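PDB 4M8A: ATP-dependent zinc metalloprotease FtsH from Thermotoga maritima, which probably acts as a processive, ATP-dependent zinc metallopeptidase on cytoplasmic and membrane proteins, the present chain being its periplasmic domain. Local coordinates for residues Val23-Ile28 against Gly65-Gly70; Gly32-Tyr37 against Tyr44-Pro49. One frame throughout, in Å; residues are numbered along the deposited sequence. Where two conformers were deposited one is given.

Contact 1: Val23-Ile28 against Gly65-Gly70; sequences VSEVVI and GIKVSG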
ATOM      1  N   VAL B  23     -16.377  -2.528  -0.763  1.00 16.49           N
ATOM      2  CA  VAL B  23     -16.502  -1.060  -0.692  1.00 13.41           C
ATOM      3  C   VAL B  23     -16.112  -0.368  -2.000  1.00 14.06           C
ATOM      4  O   VAL B  23     -14.984  -0.526  -2.493  1.00 15.14           O
ATOM      5  CB  VAL B  23     -15.716  -0.422   0.478  1.00 11.92           C
ATOM      6  CG1 VAL B  23     -15.930   1.096   0.503  1.00 11.51           C
ATOM      7  CG2 VAL B  23     -16.130  -1.047   1.814  1.00 16.32           C
ATOM      8  N   SER B  24     -17.038   0.417  -2.552  1.00 11.74           N
ATOM      9  CA  SER B  24     -16.754   1.140  -3.792  1.00 11.37           C
ATOM     10  C   SER B  24     -16.422   2.605  -3.559  1.00  9.85           C
ATOM     11  O   SER B  24     -15.584   3.165  -4.261  1.00 12.11           O
ATOM     12  CB  SER B  24     -17.915   1.022  -4.774  1.00 16.45           C
ATOM     13  OG  SER B  24     -19.124   1.394  -4.161  1.00 18.87           O
ATOM     14  N   GLU B  25     -17.071   3.229  -2.582  1.00 10.00           N
ATOM     15  CA  GLU B  25     -16.915   4.666  -2.397  1.00 10.04           C
ATOM     16  C   GLU B  25     -17.121   5.028  -0.938  1.00  8.87           C
ATOM     17  O   GLU B  25     -17.980   4.453  -0.261  1.00 10.16           O
ATOM     18  CB  GLU B  25     -17.905   5.473  -3.274  1.00 10.84           C
ATOM     19  CG  GLU B  25     -17.740   6.989  -3.101  1.00 14.18           C
ATOM     20  CD  GLU B  25     -18.553   7.799  -4.073  1.00 18.67           C
ATOM     21  OE1 GLU B  25     -19.470   7.227  -4.684  1.00 21.96           O
ATOM     22  OE2 GLU B  25     -18.271   9.012  -4.219  1.00 18.90           O
ATOM     23  N   VAL B  26     -16.323   5.981  -0.466  1.00  8.95           N
ATOM     24  CA  VAL B  26     -16.523   6.576   0.840  1.00  9.87           C
ATOM     25  C   VAL B  26     -16.619   8.076   0.661  1.00  8.73           C
ATOM     26  O   VAL B  26     -15.695   8.703   0.144  1.00  9.87           O
ATOM     27  CB  VAL B  26     -15.373   6.226   1.812  1.00  8.29           C
ATOM     28  CG1 VAL B  26     -15.587   6.895   3.154  1.00 10.37           C
ATOM     29  CG2 VAL B  26     -15.270   4.694   1.982  1.00 10.61           C
ATOM     30  N   VAL B  27     -17.758   8.636   1.057  1.00  8.60           N
ATOM     31  CA  VAL B  27     -17.941  10.080   1.001  1.00  8.70           C
ATOM     32  C   VAL B  27     -17.701  10.601   2.416  1.00  8.87           C
ATOM     33  O   VAL B  27     -18.380  10.196   3.367  1.00  9.91           O
ATOM     34  CB  VAL B  27     -19.356  10.488   0.497  1.00 10.45           C
ATOM     35  CG1 VAL B  27     -19.553  12.010   0.559  1.00 11.03           C
ATOM     36  CG2 VAL B  27     -19.593   9.962  -0.913  1.00 12.49           C
ATOM     37  N   ILE B  28     -16.708  11.468   2.550  1.00  8.77           N
ATOM     38  CA  ILE B  28     -16.328  12.028   3.841  1.00  8.49           C
ATOM     39  C   ILE B  28     -17.009  13.393   3.966  1.00  9.85           C
ATOM     40  O   ILE B  28     -16.574  14.399   3.385  1.00 11.25           O
ATOM     41  CB  ILE B  28     -14.801  12.141   3.980  1.00  9.90           C
ATOM     42  CG1 ILE B  28     -14.137  10.772   3.757  1.00 11.16           C
ATOM     43  CG2 ILE B  28     -14.424  12.681   5.361  1.00 13.52           C
ATOM     44  CD1 ILE B  28     -12.591  10.813   3.852  1.00 13.59           C
ATOM     45  N   GLY B  65      -7.972   1.685  -4.126  1.00 15.29           N
ATOM     46  CA  GLY B  65      -8.742   2.087  -5.286  1.00 17.69           C
ATOM     47  C   GLY B  65     -10.168   2.459  -4.943  1.00 15.50           C
ATOM     48  O   GLY B  65     -10.977   2.678  -5.843  1.00 16.43           O
ATOM     49  N   ILE B  66     -10.470   2.551  -3.643  1.00 12.38           N
ATOM     50  CA  ILE B  66     -11.792   2.992  -3.189  1.00 12.52           C
ATOM     51  C   ILE B  66     -11.921   4.471  -3.512  1.00 12.35           C
ATOM     52  O   ILE B  66     -10.975   5.236  -3.331  1.00 10.84           O
ATOM     53  CB  ILE B  66     -11.993   2.720  -1.684  1.00 11.09           C
ATOM     54  CG1 ILE B  66     -11.999   1.204  -1.433  1.00 12.26           C
ATOM     55  CG2 ILE B  66     -13.278   3.396  -1.163  1.00 12.25           C
ATOM     56  CD1 ILE B  66     -11.842   0.815   0.013  1.00 13.18           C
ATOM     57  N   LYS B  67     -13.063   4.864  -4.057  1.00 10.26           N
ATOM     58  CA  LYS B  67     -13.295   6.259  -4.394  1.00 10.28           C
ATOM     59  C   LYS B  67     -13.534   7.043  -3.117  1.00 10.80           C
ATOM     60  O   LYS B  67     -14.473   6.753  -2.372  1.00 13.04           O
ATOM     61  CB  LYS B  67     -14.504   6.382  -5.321  1.00 11.57           C
ATOM     62  CG  LYS B  67     -14.784   7.804  -5.787  1.00  9.82           C
ATOM     63  CD  LYS B  67     -15.912   7.810  -6.826  1.00 11.09           C
ATOM     64  CE  LYS B  67     -16.191   9.227  -7.313  1.00 13.57           C
ATOM     65  NZ  LYS B  67     -17.366   9.251  -8.244  1.00 17.50           N
ATOM     66  N   VAL B  68     -12.699   8.042  -2.862  1.00  8.62           N
ATOM     67  CA  VAL B  68     -12.847   8.887  -1.679  1.00  8.90           C
ATOM     68  C   VAL B  68     -13.210  10.289  -2.140  1.00  8.86           C
ATOM     69  O   VAL B  68     -12.502  10.877  -2.967  1.00  9.97           O
ATOM     70  CB  VAL B  68     -11.543   8.943  -0.866  1.00  9.06           C
ATOM     71  CG1 VAL B  68     -11.685   9.915   0.303  1.00 11.95           C
ATOM     72  CG2 VAL B  68     -11.159   7.541  -0.400  1.00 13.08           C
ATOM     73  N   SER B  69     -14.307  10.819  -1.606  1.00 10.37           N
ATOM     74  CA  SER B  69     -14.888  12.097  -2.043  1.00 12.93           C
ATOM     75  C   SER B  69     -15.259  12.903  -0.817  1.00 14.22           C
ATOM     76  O   SER B  69     -15.960  12.391   0.049  1.00 14.35           O
ATOM     77  CB  SER B  69     -16.196  11.849  -2.815  1.00 17.10           C
ATOM     78  OG  SER B  69     -15.988  10.966  -3.924  1.00 21.03           O
ATOM     79  N   GLY B  70     -14.825  14.157  -0.746  1.00 10.77           N
ATOM     80  CA  GLY B  70     -15.324  15.057   0.276  1.00 11.90           C
ATOM     81  C   GLY B  70     -16.697  15.610  -0.068  1.00 12.18           C
ATOM     82  O   GLY B  70     -17.077  15.659  -1.239  1.00 14.43           O
TER
HETATM   83  O   HOH W   1     -19.627   7.951  -7.235  1.00 23.06           O
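Glu-25 and Lys-67 run alongside each other in the same direction from adjacent strands. With CG anti to the backbone N (chi1 -179°) and the chain extended beyond, Glu-25 follows the lysine methylenes, its OE2 3.7 Å from Lys-67 CD. OE2 also approaches Ser-69 OG to 3.0 Å. The ammonium is met indirectly: OE2 and Lys-67 NZ, 4.1 Å apart, are too distant for a salt bridge, and one water links NZ and OE1. Were Glu-25 cut back to an alanine, Ser-69 OG would probably lose this carboxylate neighbour and Lys-67 its water-linked counter-charge. On the other face, Ile-66 CG2 touches Val-23 CG1 and Val-26 CG2, each at 3.9 Å; helix 55-63 packs on Ile-28, Ile-66 and Val-68, while helix 9-17 meets Val-23 and Val-26. Four backbone bonds fix the register, among them Val-26 N to Lys-67 O at 2.8 Å, and Thr-10 OG1 of a second subunit hydrogen-bonds Ile-66 O and Val-68 N. A classic beta bulge sets Ser-24 and Glu-25 together opposite Tyr-37. Helix 55-63 ends at Gly-65 in a Schellman motif and leads into strand 67-71, the parallel edge partner (axes at 17°) of strand 23-29 in this domain's mixed four-stranded sheet.

Contact 2: Gly32-Tyr37 against Tyr44-Pro49; sequences GVLRVY and YEVDAP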
ATOM      1  N   GLY B  32     -18.857  15.008   9.624  1.00 15.17           N
ATOM      2  CA  GLY B  32     -18.272  13.886  10.346  1.00 14.24           C
ATOM      3  C   GLY B  32     -18.958  12.549  10.117  1.00 13.76           C
ATOM      4  O   GLY B  32     -18.657  11.565  10.785  1.00 15.41           O
ATOM      5  N   VAL B  33     -19.906  12.512   9.192  1.00 13.59           N
ATOM      6  CA  VAL B  33     -20.525  11.259   8.799  1.00 13.63           C
ATOM      7  C   VAL B  33     -19.860  10.766   7.529  1.00 11.41           C
ATOM      8  O   VAL B  33     -19.590  11.545   6.619  1.00 14.06           O
ATOM      9  CB  VAL B  33     -22.027  11.458   8.551  1.00 13.43           C
ATOM     10  CG1 VAL B  33     -22.659  10.204   7.937  1.00 17.43           C
ATOM     11  CG2 VAL B  33     -22.723  11.864   9.840  1.00 14.87           C
ATOM     12  N   LEU B  34     -19.560   9.471   7.484  1.00 11.85           N
ATOM     13  CA  LEU B  34     -19.082   8.860   6.263  1.00 11.05           C
ATOM     14  C   LEU B  34     -20.234   8.134   5.618  1.00 11.53           C
ATOM     15  O   LEU B  34     -20.937   7.377   6.272  1.00 14.93           O
ATOM     16  CB  LEU B  34     -17.991   7.824   6.555  1.00 12.92           C
ATOM     17  CG  LEU B  34     -16.859   8.198   7.505  1.00 17.47           C
ATOM     18  CD1 LEU B  34     -15.924   7.022   7.673  1.00 15.56           C
ATOM     19  CD2 LEU B  34     -16.108   9.423   7.016  1.00 17.69           C
ATOM     20  N   ARG B  35     -20.452   8.367   4.332  0.55  9.92           N
ATOM     21  CA  ARG B  35     -21.408   7.556   3.605  0.55  8.95           C
ATOM     22  C   ARG B  35     -20.619   6.553   2.794  0.55  9.71           C
ATOM     23  O   ARG B  35     -19.735   6.917   2.007  0.55 10.22           O
ATOM     24  CB  ARG B  35     -22.289   8.413   2.709  0.55 13.62           C
ATOM     25  CG  ARG B  35     -23.344   9.188   3.461  0.55 16.21           C
ATOM     26  CD  ARG B  35     -24.389   9.678   2.498  0.55 16.58           C
ATOM     27  NE  ARG B  35     -24.244  11.099   2.234  0.55 26.62           N
ATOM     28  CZ  ARG B  35     -23.724  11.609   1.126  0.55 25.28           C
ATOM     29  NH1 ARG B  35     -23.289  10.815   0.147  0.55 23.30           N
ATOM     30  NH2 ARG B  35     -23.654  12.920   0.997  0.55  8.07           N
ATOM     31  N   VAL B  36     -20.928   5.287   3.015  1.00 10.26           N
ATOM     32  CA  VAL B  36     -20.139   4.188   2.480  1.00 11.27           C
ATOM     33  C   VAL B  36     -20.978   3.386   1.483  1.00  9.36           C
ATOM     34  O   VAL B  36     -22.019   2.842   1.823  1.00 13.19           O
ATOM     35  CB  VAL B  36     -19.650   3.273   3.614  1.00 12.47           C
ATOM     36  CG1 VAL B  36     -18.823   2.118   3.067  1.00 13.41           C
ATOM     37  CG2 VAL B  36     -18.863   4.084   4.648  1.00 13.09           C
ATOM     38  N   TYR B  37     -20.520   3.339   0.245  1.00 10.82           N
ATOM     39  CA  TYR B  37     -21.224   2.655  -0.827  1.00 11.32           C
ATOM     40  C   TYR B  37     -20.528   1.347  -1.156  1.00 10.51           C
ATOM     41  O   TYR B  37     -19.306   1.283  -1.198  1.00 13.00           O
ATOM     42  CB  TYR B  37     -21.270   3.542  -2.075  1.00 11.25           C
ATOM     43  CG  TYR B  37     -22.020   4.834  -1.880  1.00 10.44           C
ATOM     44  CD1 TYR B  37     -21.406   5.948  -1.293  1.00 10.90           C
ATOM     45  CD2 TYR B  37     -23.346   4.951  -2.281  1.00 10.24           C
ATOM     46  CE1 TYR B  37     -22.104   7.136  -1.118  1.00 12.80           C
ATOM     47  CE2 TYR B  37     -24.047   6.130  -2.111  1.00 13.86           C
ATOM     48  CZ  TYR B  37     -23.428   7.218  -1.523  1.00 12.99           C
ATOM     49  OH  TYR B  37     -24.140   8.393  -1.339  1.00 17.56           O
ATOM     50  N   TYR B  44     -24.348   2.874   3.463  1.00 13.02           N
ATOM     51  CA  TYR B  44     -24.306   2.853   4.908  1.00 13.62           C
ATOM     52  C   TYR B  44     -23.881   4.212   5.414  1.00 13.03           C
ATOM     53  O   TYR B  44     -23.168   4.950   4.726  1.00 14.24           O
ATOM     54  CB  TYR B  44     -23.295   1.812   5.387  1.00 17.14           C
ATOM     55  CG  TYR B  44     -23.624   0.407   4.962  1.00 17.09           C
ATOM     56  CD1 TYR B  44     -24.470  -0.385   5.730  1.00 21.48           C
ATOM     57  CD2 TYR B  44     -23.121  -0.121   3.775  1.00 18.50           C
ATOM     58  CE1 TYR B  44     -24.780  -1.671   5.344  1.00 22.88           C
ATOM     59  CE2 TYR B  44     -23.436  -1.406   3.372  1.00 18.87           C
ATOM     60  CZ  TYR B  44     -24.265  -2.180   4.160  1.00 23.57           C
ATOM     61  OH  TYR B  44     -24.586  -3.475   3.778  1.00 28.07           O
ATOM     62  N   GLU B  45     -24.300   4.532   6.631  1.00 12.97           N
ATOM     63  CA  GLU B  45     -23.912   5.760   7.292  1.00 14.80           C
ATOM     64  C   GLU B  45     -23.069   5.432   8.522  1.00 14.14           C
ATOM     65  O   GLU B  45     -23.493   4.668   9.396  1.00 16.40           O
ATOM     66  CB  GLU B  45     -25.174   6.552   7.671  1.00 22.70           C
ATOM     67  CG  GLU B  45     -24.959   7.698   8.620  1.00 34.66           C
ATOM     68  CD  GLU B  45     -26.236   8.485   8.878  1.00 42.03           C
ATOM     69  OE1 GLU B  45     -27.102   8.553   7.974  1.00 43.58           O
ATOM     70  OE2 GLU B  45     -26.370   9.029   9.993  1.00 44.60           O
ATOM     71  N   VAL B  46     -21.873   6.007   8.576  1.00 12.83           N
ATOM     72  CA  VAL B  46     -20.959   5.779   9.680  1.00 12.67           C
ATOM     73  C   VAL B  46     -20.694   7.116  10.375  1.00 12.95           C
ATOM     74  O   VAL B  46     -20.118   8.040   9.781  1.00 14.90           O
ATOM     75  CB  VAL B  46     -19.606   5.197   9.199  1.00 13.04           C
ATOM     76  CG1 VAL B  46     -18.700   4.900  10.403  1.00 15.22           C
ATOM     77  CG2 VAL B  46     -19.817   3.950   8.357  1.00 14.67           C
ATOM     78  N   ASP B  47     -21.100   7.219  11.635  1.00 12.46           N
ATOM     79  CA  ASP B  47     -20.873   8.440  12.403  1.00 12.83           C
ATOM     80  C   ASP B  47     -19.472   8.363  12.987  1.00 13.38           C
ATOM     81  O   ASP B  47     -19.237   7.633  13.951  1.00 14.69           O
ATOM     82  CB  ASP B  47     -21.929   8.565  13.506  1.00 13.43           C
ATOM     83  CG  ASP B  47     -21.884   9.910  14.228  1.00 14.92           C
ATOM     84  OD1 ASP B  47     -20.819  10.576  14.242  1.00 16.35           O
ATOM     85  OD2 ASP B  47     -22.924  10.302  14.793  1.00 16.76           O
ATOM     86  N   ALA B  48     -18.531   9.087  12.386  1.00 11.95           N
ATOM     87  CA  ALA B  48     -17.117   8.946  12.750  1.00 12.49           C
ATOM     88  C   ALA B  48     -16.348  10.239  12.500  1.00 12.02           C
ATOM     89  O   ALA B  48     -15.556  10.312  11.560  1.00 14.51           O
ATOM     90  CB  ALA B  48     -16.469   7.797  11.966  1.00 14.54           C
ATOM     91  N   PRO B  49     -16.565  11.259  13.353  1.00 13.86           N
ATOM     92  CA  PRO B  49     -15.905  12.554  13.138  1.00 14.19           C
ATOM     93  C   PRO B  49     -14.374  12.480  13.175  1.00 16.17           C
ATOM     94  O   PRO B  49     -13.721  13.355  12.606  1.00 16.14           O
ATOM     95  CB  PRO B  49     -16.418  13.416  14.297  1.00 16.69           C
ATOM     96  CG  PRO B  49     -17.707  12.772  14.720  1.00 17.38           C
ATOM     97  CD  PRO B  49     -17.553  11.308  14.447  1.00 13.71           C
TER
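Gly-32 O accepts the amide of Ala-48 at 3.0 Å from Ala-48 N, closing the end of an antiparallel pairing whose strand axes run at 156°. Leu-34 with Val-46 and Val-36 with Tyr-44 are hydrogen-bonded pairs, each joined by two reciprocal N-H to O bonds; Val-33 with Asp-47 and Arg-35 with Glu-45 are non-hydrogen-bonded. The bond from Leu-34 N to Val-46 O is short and straight, 2.8 Å with 171° at the hydrogen. Gly-32 has positive phi, and a CB there would lie 3.2 Å from Pro-49 CA, so backbone angles and proline alike leave little room for a side chain.

Among the side chains, Val-36 CG2 crosses to Val-46 CG2 at 3.8 Å, while Leu-34 and Val-46 meet through their CB atoms at 4.1 Å. These three also pack on Phe-12 of helix 9-17. Tyr-44 has CG beside its backbone N (chi1 -61°), which brings Val-36 O to the ring edge near its plane, 3.7 Å from CD2. On the reverse face Val-33 CG1 presses on Glu-45 CG at 3.5 Å, an apolar touch by the glutamate's stem. Asp-47 turns to another chain, where its OD1 makes a salt bridge with Arg-72 of a fourth subunit. Sequential strands 33-38 and 43-47, joined by a short turn, make this a beta hairpin, with one face against a helix and the other contributing to the subunit interface.

How the contacts relate
Both contacts belong to one mixed four-stranded sheet, and they meet where strands 23-29 and 33-38 run side by side: Ser-24 N lies 2.8 Å from Tyr-37 O, and Val-27 N equally far from Arg-35 O, both probable hydrogen bonds. Contact 1 supplies the parallel pairing between segments 36 residues apart in sequence, whereas contact 2 is the local antiparallel hairpin. Each is largely buried, with centres about 11 Å apart. Their apolar faces turn to the helices and share Phe-12 of helix 9-17, but helix 55-63 covers contact 1. The opposite face carries the charged groups, water-linked within the chain in contact 1 and reaching a neighbouring subunit in contact 2.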